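Local coordinates for protein probable dipeptidase (Pseudomonas aeruginosa, PDB 3B40) that probably hydrolyses dipeptides as a metal-dependent enzyme of the membrane dipeptidase family (peptidase family M19), at residues G62-I67 against V134-N139; S148-W153 against V199-D204; V158-F163 against G206-V211; S226-V231 against G405-R410. The protein carries 11 engineered substitutions. One frame throughout, in Å; residues are numbered along the deposited sequence.

Contact 1 of 4, residues G62-I67 against V134-N139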
loop_
_atom_site.group_PDB
_atom_site.type_symbol
_atom_site.label_atom_id
_atom_site.label_comp_id
_atom_site.label_asym_id
_atom_site.label_seq_id
_atom_site.Cartn_x
_atom_site.Cartn_y
_atom_site.Cartn_z
ATOM N N GLY A 62 -0.686 11.731 -10.138
ATOM C CA GLY A 62 0.374 11.544 -9.152
ATOM C C GLY A 62 0.171 10.296 -8.326
ATOM O O GLY A 62 -0.789 9.558 -8.540
ATOM N N ALA A 63 1.106 10.033 -7.412
ATOM C CA ALA A 63 1.095 8.792 -6.621
ATOM C C ALA A 63 1.923 8.953 -5.365
ATOM O O ALA A 63 2.857 9.764 -5.338
ATOM C CB ALA A 63 1.661 7.637 -7.437
ATOM N N ALA A 64 1.601 8.165 -4.332
ATOM C CA ALA A 64 2.413 8.173 -3.112
ATOM C C ALA A 64 3.478 7.093 -3.282
ATOM O O ALA A 64 3.160 5.918 -3.446
ATOM C CB ALA A 64 1.553 7.953 -1.862
ATOM N N LEU A 65 4.740 7.530 -3.305
ATOM C CA LEU A 65 5.891 6.639 -3.417
ATOM C C LEU A 65 6.651 6.621 -2.099
ATOM O O LEU A 65 7.131 7.657 -1.621
ATOM C CB LEU A 65 6.821 7.109 -4.537
ATOM C CG LEU A 65 6.089 7.398 -5.869
ATOM C CD1 LEU A 65 7.082 7.950 -6.879
ATOM C CD2 LEU A 65 5.412 6.169 -6.439
ATOM N N ALA A 66 6.800 5.427 -1.557
ATOM C CA ALA A 66 7.225 5.270 -0.186
ATOM C C ALA A 66 8.738 5.123 -0.070
ATOM O O ALA A 66 9.357 4.363 -0.815
ATOM C CB ALA A 66 6.538 4.059 0.433
ATOM N N ILE A 67 9.287 5.848 0.900
ATOM C CA ILE A 67 10.581 5.575 1.476
ATOM C C ILE A 67 10.397 4.321 2.320
ATOM O O ILE A 67 9.735 4.353 3.380
ATOM C CB ILE A 67 11.025 6.739 2.413
ATOM C CG1 ILE A 67 11.068 8.100 1.674
ATOM C CG2 ILE A 67 12.330 6.379 3.139
ATOM C CD1 ILE A 67 11.864 8.202 0.353
ATOM N N VAL A 134 3.863 12.114 -4.048
ATOM C CA VAL A 134 3.664 12.314 -2.628
ATOM C C VAL A 134 4.652 11.360 -1.947
ATOM O O VAL A 134 4.618 10.149 -2.186
ATOM C CB VAL A 134 2.203 12.032 -2.195
ATOM C CG1 VAL A 134 2.094 12.008 -0.658
ATOM C CG2 VAL A 134 1.263 13.079 -2.806
ATOM N N MET A 135 5.590 11.925 -1.189
ATOM C CA MET A 135 6.663 11.140 -0.603
ATOM C C MET A 135 6.073 10.534 0.641
ATOM O O MET A 135 5.679 11.254 1.552
ATOM C CB MET A 135 7.844 12.007 -0.179
ATOM C CG MET A 135 9.030 11.188 0.383
ATOM S SD MET A 135 10.571 12.150 0.731
ATOM C CE MET A 135 10.986 12.636 -0.956
ATOM N N SER A 136 6.001 9.208 0.671
ATOM C CA SER A 136 5.461 8.535 1.861
ATOM C C SER A 136 6.597 7.721 2.465
ATOM O O SER A 136 7.714 7.762 1.957
ATOM C CB SER A 136 4.250 7.673 1.503
ATOM O OG SER A 136 4.553 6.779 0.433
ATOM N N MET A 137 6.317 7.030 3.562
ATOM C CA MET A 137 7.291 6.194 4.244
ATOM C C MET A 137 6.456 5.054 4.794
ATOM O O MET A 137 5.365 5.292 5.324
ATOM C CB MET A 137 7.974 6.999 5.379
ATOM C CG MET A 137 9.053 6.259 6.157
ATOM S SD MET A 137 10.349 7.270 6.937
ATOM C CE MET A 137 9.466 7.909 8.305
ATOM N N LEU A 138 6.924 3.820 4.638
ATOM C CA LEU A 138 6.206 2.688 5.189
ATOM C C LEU A 138 7.214 1.825 5.911
ATOM O O LEU A 138 8.272 1.524 5.355
ATOM C CB LEU A 138 5.449 1.907 4.087
ATOM C CG LEU A 138 4.560 0.708 4.457
ATOM C CD1 LEU A 138 3.315 1.146 5.213
ATOM C CD2 LEU A 138 4.127 -0.038 3.185
ATOM N N ASN A 139 6.890 1.492 7.162
ATOM C CA ASN A 139 7.656 0.567 8.028
ATOM C C ASN A 139 8.582 1.281 9.030
ATOM O O ASN A 139 9.556 1.945 8.635
ATOM C CB ASN A 139 8.467 -0.419 7.204
ATOM C CG ASN A 139 8.884 -1.653 7.994
ATOM O OD1 ASN A 139 8.400 -1.906 9.105
ATOM N ND2 ASN A 139 9.741 -2.455 7.389
HETATM O O HOH W 1 2.463 5.021 -0.268
#
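Ile-67 lies obliquely across Met-135, touching it through CG1 and CD1, while CB and CG1 both rest against a backbone oxygen. CB lies 3.5 Å from Ser-136 O, the same carbonyl that accepts the Ile-67 N-H in a short bond, N to O 2.7 Å. CG1 stands beside the backbone N (chi1 -57°), which sets it in front of that oxygen, 3.4 Å from Ser-136 O, and brings it 3.9 Å from Met-135 CG. CD1 touches CG and, at 4.2 Å, SD of Met-135. The unbranched Met-135 chain suits this place, since it can pass aslant beside the branched isoleucine.

The two strands are parallel, with five backbone hydrogen bonds running from Val-134 N to Leu-138 N, and their directions diverge by 44°. They are neighbours in the curled parallel sheet of a TIM barrel. Leu-65, Ile-67 and Met-135 turn outward to helix 87-108, while Ala-64, Ala-66 and Ser-136 face the interior, where Met-160 also packs.

Small residues fit that inner face. Ser-136 OG sits between its backbone N and carbonyl carbon (chi1 53°) and leans over Ala-66, 3.1 Å from Ala-66 CA and 3.4 Å from Ala-66 CB. Its polar partner is a water, 2.8 Å from OG, which also makes a weak bond to Ala-64 O. Farther along, Ala-66 CB touches Leu-138 CB, whose longer chain leads off toward Arg-28.

Contact 2 of 4, residues S148-W153 against V199-D204; sequences SQLDKW and VERLND
Asp-151 and Arg-201 cross at about a right angle, the aspartate reaching over from one helix to the arginine of the next. The carboxylate and guanidinium planes are turned 64° apart, so the salt bridge is one-pronged: Arg-201 NH1 gives a single hydrogen bond to Asp-151 OD2 at 2.8 Å. The donor arrives on the syn side of that oxygen, somewhat out of the carboxylate plane. Bends at chi2 (60°) and chi3 (54°) fold the arginine back across the aspartate, and its CD also lies 3.4 Å from Asp-151 OD2. Arginine suits this place because its several rotatable bonds let it fold and bring NH1 to the aspartate, while its CH2 groups pack on Leu-150.

Helices 148-155 and 193-205 follow successive strands, 131-138 and 160-162, and lie side by side in the outer helical layer of the TIM barrel. The two short helix segments run nearly parallel, their axes 9.9 Å apart.

Beneath the charged pair the contact turns apolar. Leu-150 and Leu-202 also meet at about a right angle, with Leu-150 CD1 set 3.9 Å from both CG and CD2 of Leu-202. Leu-150 CD1 further touches Arg-201 CG at 4.1 Å, so the aliphatic part of the arginine packs against Leu-150. Leu-143 and Trp-171 close in on Leu-150 from the loops. Ser-148 OG bonds to Asp-146 and accepts a hydrogen bond from Lys-152 NZ at 3.1 Å.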
loop_
_atom_site.group_PDB
_atom_site.type_symbol
_atom_site.label_atom_id
_atom_site.label_comp_id
_atom_site.label_asym_id
_atom_site.label_seq_id
_atom_site.Cartn_x
_atom_site.Cartn_y
_atom_site.Cartn_z
ATOM N N SER A 148 13.027 11.060 16.889
ATOM C CA SER A 148 13.411 12.243 16.121
ATOM C C SER A 148 13.650 11.912 14.648
ATOM O O SER A 148 13.757 12.820 13.825
ATOM C CB SER A 148 14.623 12.951 16.736
ATOM O OG SER A 148 15.789 12.186 16.549
ATOM N N GLN A 149 13.693 10.622 14.288
ATOM C CA GLN A 149 13.771 10.252 12.847
ATOM C C GLN A 149 12.503 10.677 12.090
ATOM O O GLN A 149 12.540 10.885 10.870
ATOM C CB GLN A 149 14.044 8.741 12.630
ATOM C CG GLN A 149 15.396 8.233 13.126
ATOM C CD GLN A 149 16.594 8.897 12.433
ATOM O OE1 GLN A 149 16.685 8.905 11.217
ATOM N NE2 GLN A 149 17.496 9.471 13.212
ATOM N N LEU A 150 11.384 10.806 12.799
ATOM C CA LEU A 150 10.147 11.298 12.196
ATOM C C LEU A 150 10.301 12.767 11.772
ATOM O O LEU A 150 9.981 13.122 10.644
ATOM C CB LEU A 150 8.953 11.108 13.144
ATOM C CG LEU A 150 8.589 9.659 13.495
ATOM C CD1 LEU A 150 7.386 9.587 14.460
ATOM C CD2 LEU A 150 8.339 8.818 12.206
ATOM N N ASP A 151 10.856 13.587 12.673
ATOM C CA ASP A 151 11.106 15.002 12.418
ATOM C C ASP A 151 12.053 15.202 11.237
ATOM O O ASP A 151 11.814 16.038 10.366
ATOM C CB ASP A 151 11.680 15.676 13.680
ATOM C CG ASP A 151 10.776 15.511 14.895
ATOM O OD1 ASP A 151 10.143 16.515 15.296
ATOM O OD2 ASP A 151 10.676 14.384 15.439
ATOM N N LYS A 152 13.119 14.410 11.212
ATOM C CA LYS A 152 14.118 14.480 10.162
ATOM C C LYS A 152 13.554 14.067 8.781
ATOM O O LYS A 152 13.801 14.748 7.782
ATOM C CB LYS A 152 15.332 13.631 10.546
ATOM C CG LYS A 152 16.095 14.142 11.797
ATOM C CD LYS A 152 17.248 13.178 12.190
ATOM C CE LYS A 152 18.139 13.729 13.299
ATOM N NZ LYS A 152 17.418 13.912 14.606
ATOM N N TRP A 153 12.774 12.985 8.727
ATOM C CA TRP A 153 12.139 12.556 7.469
ATOM C C TRP A 153 11.040 13.506 6.969
ATOM O O TRP A 153 10.962 13.790 5.771
ATOM C CB TRP A 153 11.663 11.110 7.559
ATOM C CG TRP A 153 12.788 10.056 7.356
ATOM C CD1 TRP A 153 13.287 9.196 8.298
ATOM C CD2 TRP A 153 13.480 9.743 6.124
ATOM N NE1 TRP A 153 14.269 8.396 7.745
ATOM C CE2 TRP A 153 14.398 8.701 6.411
ATOM C CE3 TRP A 153 13.419 10.254 4.816
ATOM C CZ2 TRP A 153 15.271 8.171 5.438
ATOM C CZ3 TRP A 153 14.276 9.723 3.835
ATOM C CH2 TRP A 153 15.189 8.683 4.155
ATOM N N VAL A 199 2.666 8.393 17.488
ATOM C CA VAL A 199 1.380 8.917 17.045
ATOM C C VAL A 199 1.218 10.429 17.361
ATOM O O VAL A 199 0.784 11.221 16.512
ATOM C CB VAL A 199 0.203 8.158 17.686
ATOM C CG1 VAL A 199 -1.125 8.881 17.379
ATOM C CG2 VAL A 199 0.170 6.669 17.212
ATOM N N GLU A 200 1.532 10.793 18.600
ATOM C CA GLU A 200 1.588 12.203 18.999
ATOM C C GLU A 200 2.581 12.999 18.120
ATOM O O GLU A 200 2.266 14.106 17.641
ATOM C CB GLU A 200 1.930 12.331 20.500
ATOM C CG GLU A 200 1.947 13.806 21.040
ATOM C CD GLU A 200 0.603 14.529 20.977
ATOM O OE1 GLU A 200 0.598 15.783 20.979
ATOM O OE2 GLU A 200 -0.458 13.874 20.962
ATOM N N ARG A 201 3.779 12.453 17.902
ATOM C CA ARG A 201 4.793 13.151 17.096
ATOM C C ARG A 201 4.337 13.377 15.667
ATOM O O ARG A 201 4.539 14.457 15.130
ATOM C CB ARG A 201 6.157 12.437 17.134
ATOM C CG ARG A 201 7.306 13.156 16.388
ATOM C CD ARG A 201 7.619 14.549 16.931
ATOM N NE ARG A 201 7.877 14.527 18.361
ATOM C CZ ARG A 201 9.032 14.180 18.915
ATOM N NH1 ARG A 201 10.075 13.819 18.147
ATOM N NH2 ARG A 201 9.132 14.183 20.252
ATOM N N LEU A 202 3.684 12.375 15.075
ATOM C CA LEU A 202 3.158 12.488 13.698
ATOM C C LEU A 202 2.035 13.523 13.605
ATOM O O LEU A 202 1.947 14.304 12.626
ATOM C CB LEU A 202 2.653 11.107 13.218
ATOM C CG LEU A 202 3.834 10.145 12.966
ATOM C CD1 LEU A 202 3.393 8.713 12.779
ATOM C CD2 LEU A 202 4.731 10.582 11.793
ATOM N N ASN A 203 1.154 13.512 14.607
ATOM C CA ASN A 203 0.098 14.530 14.665
ATOM C C ASN A 203 0.729 15.931 14.674
ATOM O O ASN A 203 0.285 16.815 13.907
ATOM C CB ASN A 203 -0.774 14.372 15.923
ATOM C CG ASN A 203 -1.839 13.282 15.818
ATOM O OD1 ASN A 203 -2.486 12.993 16.821
ATOM N ND2 ASN A 203 -2.020 12.661 14.637
ATOM N N ASP A 204 1.742 16.133 15.540
ATOM C CA ASP A 204 2.436 17.418 15.699
ATOM C C ASP A 204 3.118 17.851 14.408
ATOM O O ASP A 204 3.104 19.023 14.058
ATOM C CB ASP A 204 3.531 17.359 16.800
ATOM C CG ASP A 204 2.956 17.258 18.201
ATOM O OD1 ASP A 204 1.753 17.543 18.358
ATOM O OD2 ASP A 204 3.687 16.833 19.150
#

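Contact 3 of 4, residues V158-F163 against G206-V211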
loop_
_atom_site.group_PDB
_atom_site.type_symbol
_atom_site.label_atom_id
_atom_site.label_comp_id
_atom_site.label_asym_id
_atom_site.label_seq_id
_atom_site.Cartn_x
_atom_site.Cartn_y
_atom_site.Cartn_z
ATOM N N VAL A 158 8.740 13.807 3.628
ATOM C CA VAL A 158 7.757 12.752 3.902
ATOM C C VAL A 158 6.431 13.369 4.408
ATOM O O VAL A 158 6.441 14.241 5.276
ATOM C CB VAL A 158 8.324 11.674 4.879
ATOM C CG1 VAL A 158 7.192 10.801 5.481
ATOM C CG2 VAL A 158 9.352 10.825 4.164
ATOM N N ARG A 159 5.309 12.944 3.842
ATOM C CA ARG A 159 4.020 13.513 4.216
ATOM C C ARG A 159 2.986 12.490 4.721
ATOM O O ARG A 159 1.878 12.871 5.142
ATOM C CB ARG A 159 3.470 14.351 3.051
ATOM C CG ARG A 159 4.225 15.668 2.825
ATOM C CD ARG A 159 4.104 16.599 4.014
ATOM N NE ARG A 159 4.942 17.791 3.891
ATOM C CZ ARG A 159 6.217 17.911 4.277
ATOM N NH1 ARG A 159 6.897 16.899 4.812
ATOM N NH2 ARG A 159 6.822 19.072 4.096
ATOM N N MET A 160 3.370 11.204 4.717
ATOM C CA MET A 160 2.510 10.102 5.176
ATOM C C MET A 160 3.462 9.040 5.714
ATOM O O MET A 160 4.513 8.827 5.123
ATOM C CB MET A 160 1.667 9.523 4.001
ATOM C CG MET A 160 0.666 8.358 4.379
ATOM S SD MET A 160 -0.695 7.855 3.212
ATOM C CE MET A 160 0.199 7.361 1.739
ATOM N N PHE A 161 3.095 8.405 6.836
ATOM C CA PHE A 161 3.902 7.370 7.494
ATOM C C PHE A 161 3.011 6.195 7.922
ATOM O O PHE A 161 1.983 6.369 8.624
ATOM C CB PHE A 161 4.629 7.964 8.731
ATOM C CG PHE A 161 5.436 6.949 9.521
ATOM C CD1 PHE A 161 4.948 6.413 10.710
ATOM C CD2 PHE A 161 6.668 6.526 9.063
ATOM C CE1 PHE A 161 5.699 5.460 11.445
ATOM C CE2 PHE A 161 7.415 5.578 9.791
ATOM C CZ PHE A 161 6.934 5.046 10.958
ATOM N N GLY A 162 3.375 5.017 7.453
ATOM C CA GLY A 162 2.747 3.779 7.922
ATOM C C GLY A 162 3.720 3.062 8.817
ATOM O O GLY A 162 4.873 2.878 8.463
ATOM N N PHE A 163 3.279 2.702 10.007
ATOM C CA PHE A 163 4.135 1.999 10.956
ATOM C C PHE A 163 4.592 0.642 10.493
ATOM O O PHE A 163 5.658 0.159 10.917
ATOM C CB PHE A 163 3.338 1.747 12.229
ATOM C CG PHE A 163 3.170 2.963 13.097
ATOM C CD1 PHE A 163 3.873 3.057 14.275
ATOM C CD2 PHE A 163 2.261 3.984 12.756
ATOM C CE1 PHE A 163 3.716 4.172 15.116
ATOM C CE2 PHE A 163 2.118 5.096 13.572
ATOM C CZ PHE A 163 2.829 5.181 14.769
ATOM N N GLY A 206 2.204 17.084 11.430
ATOM C CA GLY A 206 1.284 17.185 10.284
ATOM C C GLY A 206 1.553 16.130 9.211
ATOM O O GLY A 206 1.460 16.407 8.004
ATOM N N VAL A 207 1.845 14.909 9.650
ATOM C CA VAL A 207 2.128 13.774 8.760
ATOM C C VAL A 207 0.963 12.817 8.869
ATOM O O VAL A 207 0.513 12.530 9.988
ATOM C CB VAL A 207 3.453 13.057 9.149
ATOM C CG1 VAL A 207 3.612 11.704 8.394
ATOM C CG2 VAL A 207 4.601 13.948 8.854
ATOM N N ILE A 208 0.448 12.368 7.718
ATOM C CA ILE A 208 -0.699 11.476 7.698
ATOM C C ILE A 208 -0.260 10.137 8.282
ATOM O O ILE A 208 0.741 9.564 7.828
ATOM C CB ILE A 208 -1.243 11.222 6.256
ATOM C CG1 ILE A 208 -1.676 12.524 5.561
ATOM C CG2 ILE A 208 -2.443 10.246 6.299
ATOM C CD1 ILE A 208 -1.709 12.418 4.022
ATOM N N ILE A 209 -0.987 9.653 9.281
ATOM C CA ILE A 209 -0.774 8.278 9.767
ATOM C C ILE A 209 -1.488 7.245 8.897
ATOM O O ILE A 209 -2.706 7.347 8.666
ATOM C CB ILE A 209 -1.203 8.096 11.249
ATOM C CG1 ILE A 209 -0.406 9.042 12.168
ATOM C CG2 ILE A 209 -1.035 6.573 11.661
ATOM C CD1 ILE A 209 -1.053 9.288 13.534
ATOM N N ASP A 210 -0.727 6.251 8.436
ATOM C CA ASP A 210 -1.211 5.184 7.540
ATOM C C ASP A 210 -1.309 3.859 8.314
ATOM O O ASP A 210 -0.313 3.392 8.873
ATOM C CB ASP A 210 -0.255 5.068 6.347
ATOM C CG ASP A 210 -0.624 3.950 5.371
ATOM O OD1 ASP A 210 -1.718 3.341 5.472
ATOM O OD2 ASP A 210 0.223 3.687 4.486
ATOM N N VAL A 211 -2.516 3.288 8.379
ATOM C CA VAL A 211 -2.731 2.093 9.150
ATOM C C VAL A 211 -2.733 0.788 8.335
ATOM O O VAL A 211 -2.860 -0.272 8.919
ATOM C CB VAL A 211 -4.022 2.179 10.037
ATOM C CG1 VAL A 211 -3.951 3.420 10.944
ATOM C CG2 VAL A 211 -5.260 2.201 9.162
HETATM O O HOH W 2 1.243 15.562 5.533
#
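Strands 160-162 and 208-210 run parallel, 26° apart, joined by hydrogen bonds from Ile-208 N to Arg-159 O, Phe-161 N to Ile-208 O and Asp-210 N to Phe-161 O, the last at 2.7 Å. Arg-159 O is gripped twice, for a water 2.8 Å from it donates there and also to Gly-206 O. Gly-206, with positive phi, closes the preceding helix in a Schellman motif, a place that favours glycine.

Met-160 and Ile-208 share one face, where Met-160 CG rests 3.9 Å from Ile-208 CB. Phe-161 and Ile-209 take the other; Val-207 CG1, from the loop before the strand, lies 3.9 Å from Phe-161 CB. The Phe-163 ring receives Phe-161 CE1 over the centre of one face, while Ile-209 CG2 meets its edge in plane, 4.0 Å from Phe-163 CE2. Gly-162 has no side chain to crowd the Asp-210 carboxylate, which passes close by and whose OD2 bonds to Ser-233.

The pair sits within the TIM-barrel sheet, between strands 131-138 and 230-235. Phe-161 and Val-207 turn outward to Leu-202 of helix 193-205, whereas Met-160 and Ile-208 pack on Phe-400 of helix 389-409.

Contact 4 of 4, residues S226-V231 against G405-R410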
loop_
_atom_site.group_PDB
_atom_site.type_symbol
_atom_site.label_atom_id
_atom_site.label_comp_id
_atom_site.label_asym_id
_atom_site.label_seq_id
_atom_site.Cartn_x
_atom_site.Cartn_y
_atom_site.Cartn_z
ATOM N N SER A 226 -4.934 9.327 17.863
ATOM C CA SER A 226 -4.765 10.388 16.843
ATOM C C SER A 226 -5.765 11.557 16.956
ATOM O O SER A 226 -6.956 11.342 17.060
ATOM C CB SER A 226 -4.826 9.799 15.441
ATOM O OG SER A 226 -4.593 10.815 14.466
ATOM N N ARG A 227 -5.277 12.797 16.921
ATOM C CA ARG A 227 -6.197 13.943 16.842
ATOM C C ARG A 227 -6.537 14.353 15.389
ATOM O O ARG A 227 -7.271 15.332 15.163
ATOM C CB ARG A 227 -5.654 15.130 17.623
ATOM C CG ARG A 227 -4.409 15.749 17.034
ATOM C CD ARG A 227 -3.977 17.010 17.812
ATOM N NE ARG A 227 -2.836 17.669 17.163
ATOM C CZ ARG A 227 -1.576 17.582 17.598
ATOM N NH1 ARG A 227 -1.300 16.878 18.689
ATOM N NH2 ARG A 227 -0.596 18.222 16.951
ATOM N N ALA A 228 -6.029 13.593 14.425
ATOM C CA ALA A 228 -6.102 13.962 13.005
ATOM C C ALA A 228 -6.571 12.776 12.172
ATOM O O ALA A 228 -6.423 11.633 12.637
ATOM C CB ALA A 228 -4.726 14.433 12.511
ATOM N N PRO A 229 -7.179 13.037 10.979
ATOM C CA PRO A 229 -7.558 11.941 10.060
ATOM C C PRO A 229 -6.460 10.912 9.842
ATOM O O PRO A 229 -5.274 11.253 9.770
ATOM C CB PRO A 229 -7.919 12.671 8.756
ATOM C CG PRO A 229 -8.497 14.048 9.307
ATOM C CD PRO A 229 -7.590 14.361 10.452
ATOM N N ILE A 230 -6.872 9.647 9.805
ATOM C CA ILE A 230 -5.959 8.561 9.494
ATOM C C ILE A 230 -6.397 7.905 8.188
ATOM O O ILE A 230 -7.553 8.069 7.749
ATOM C CB ILE A 230 -5.817 7.536 10.677
ATOM C CG1 ILE A 230 -7.110 6.764 10.950
ATOM C CG2 ILE A 230 -5.328 8.294 12.015
ATOM C CD1 ILE A 230 -6.917 5.559 11.936
ATOM N N VAL A 231 -5.480 7.178 7.571
ATOM C CA VAL A 231 -5.710 6.625 6.254
ATOM C C VAL A 231 -5.256 5.167 6.234
ATOM O O VAL A 231 -4.355 4.773 6.976
ATOM C CB VAL A 231 -4.949 7.516 5.179
ATOM C CG1 VAL A 231 -4.796 6.821 3.856
ATOM C CG2 VAL A 231 -5.693 8.919 5.023
ATOM N N GLY A 405 -5.362 17.719 3.837
ATOM C CA GLY A 405 -5.430 19.094 4.273
ATOM C C GLY A 405 -5.756 19.198 5.755
ATOM O O GLY A 405 -5.175 20.037 6.455
ATOM N N GLU A 406 -6.696 18.367 6.229
ATOM C CA GLU A 406 -7.116 18.387 7.651
ATOM C C GLU A 406 -5.997 17.959 8.606
ATOM O O GLU A 406 -5.767 18.595 9.643
ATOM C CB GLU A 406 -8.390 17.544 7.860
ATOM C CG GLU A 406 -9.632 18.245 7.370
ATOM C CD GLU A 406 -9.815 19.627 8.034
ATOM O OE1 GLU A 406 -9.771 19.690 9.298
ATOM O OE2 GLU A 406 -9.980 20.640 7.285
ATOM N N VAL A 407 -5.298 16.887 8.253
ATOM C CA VAL A 407 -4.055 16.499 8.926
ATOM C C VAL A 407 -3.024 17.649 9.093
ATOM O O VAL A 407 -2.501 17.889 10.193
ATOM C CB VAL A 407 -3.364 15.316 8.173
ATOM C CG1 VAL A 407 -1.959 15.096 8.740
ATOM C CG2 VAL A 407 -4.190 14.100 8.281
ATOM N N GLN A 408 -2.692 18.327 8.000
ATOM C CA GLN A 408 -1.763 19.471 8.104
ATOM C C GLN A 408 -2.304 20.620 8.980
ATOM O O GLN A 408 -1.532 21.298 9.648
ATOM C CB GLN A 408 -1.360 19.962 6.706
ATOM C CG GLN A 408 -0.569 18.896 5.927
ATOM C CD GLN A 408 0.057 19.441 4.681
ATOM O OE1 GLN A 408 -0.580 20.197 3.927
ATOM N NE2 GLN A 408 1.326 19.079 4.451
ATOM N N LYS A 409 -3.620 20.819 8.993
ATOM C CA LYS A 409 -4.248 21.836 9.863
ATOM C C LYS A 409 -4.069 21.533 11.349
ATOM O O LYS A 409 -3.933 22.454 12.162
ATOM C CB LYS A 409 -5.744 21.977 9.564
ATOM C CG LYS A 409 -6.031 23.059 8.561
ATOM C CD LYS A 409 -7.390 23.696 8.846
ATOM C CE LYS A 409 -8.520 23.003 8.085
ATOM N NZ LYS A 409 -8.467 23.309 6.618
ATOM N N ARG A 410 -4.042 20.246 11.694
ATOM C CA ARG A 410 -3.845 19.804 13.075
ATOM C C ARG A 410 -2.361 19.763 13.528
ATOM O O ARG A 410 -2.076 19.382 14.662
ATOM C CB ARG A 410 -4.466 18.418 13.271
ATOM C CG ARG A 410 -5.830 18.241 12.630
ATOM C CD ARG A 410 -6.951 18.250 13.586
ATOM N NE ARG A 410 -8.192 18.532 12.874
ATOM C CZ ARG A 410 -9.135 17.654 12.520
ATOM N NH1 ARG A 410 -9.061 16.352 12.818
ATOM N NH2 ARG A 410 -10.198 18.114 11.865
#
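The Arg-227 guanidinium presents one edge to the Arg-410 carbonyl, gripping that single oxygen side-on. Arg-227 NE lies 3.1 Å and NH2 3.0 Å from Arg-410 O, which stays in the guanidinium plane; two donors on one acceptor fix the rotation of the group. The Arg-410 guanidinium answers at its own edge: NH1 reaches Arg-227 O at 3.1 Å, on a lone pair in the carbonyl plane. Pro-229 CD approaches this second guanidinium obliquely, 3.4 Å from Arg-410 NH1.

These exchanges join the end of helix 389-409 to the loop leading into strand 230-235 of the TIM barrel. Carbonyls at a helix C-terminus tend to be partly negative, so an arginine there is probably favourable. Arg-227 has further partners in Asp-204 and Glu-200 of helix 193-205, and Arg-410 NH2 forms a salt bridge with Glu-406 OE1 at 3.0 Å.

Beside the arginine exchange lies a small apolar patch. Ala-228 is small enough to let its CB meet Arg-410 CG at 4.0 Å. The rigid ring of Pro-229 slides past Val-407 in the opposite direction, its CB 4.0 Å from Val-407 CG2, and its CG touches Glu-406 CB at 3.8 Å.

How the contacts relate
Contacts 1 and 3 belong to the buried barrel wall. They are linked by neighbouring strands 131-138 and 160-162, where Met-135 O probably accepts from Arg-159 N, and both rest on backbone bonds and mostly apolar side chains, with a lone polar residue, Ser-136 or Asp-210, on the inner face. Contacts 2 and 4 lie farther out, partly buried, and add salt bridges or arginine-to-carbonyl bonds over small apolar patches. Arg-227 couples these two through its salt bridge to Asp-204. Contact 2 covers contacts 1 and 3 from outside: Trp-153 packs on Ile-67 and Met-137, and Leu-202 on Phe-161. Contact 4 adjoins contact 3 through strand 230-235, with Ile-209 O and Val-231 N 3.0 Å apart.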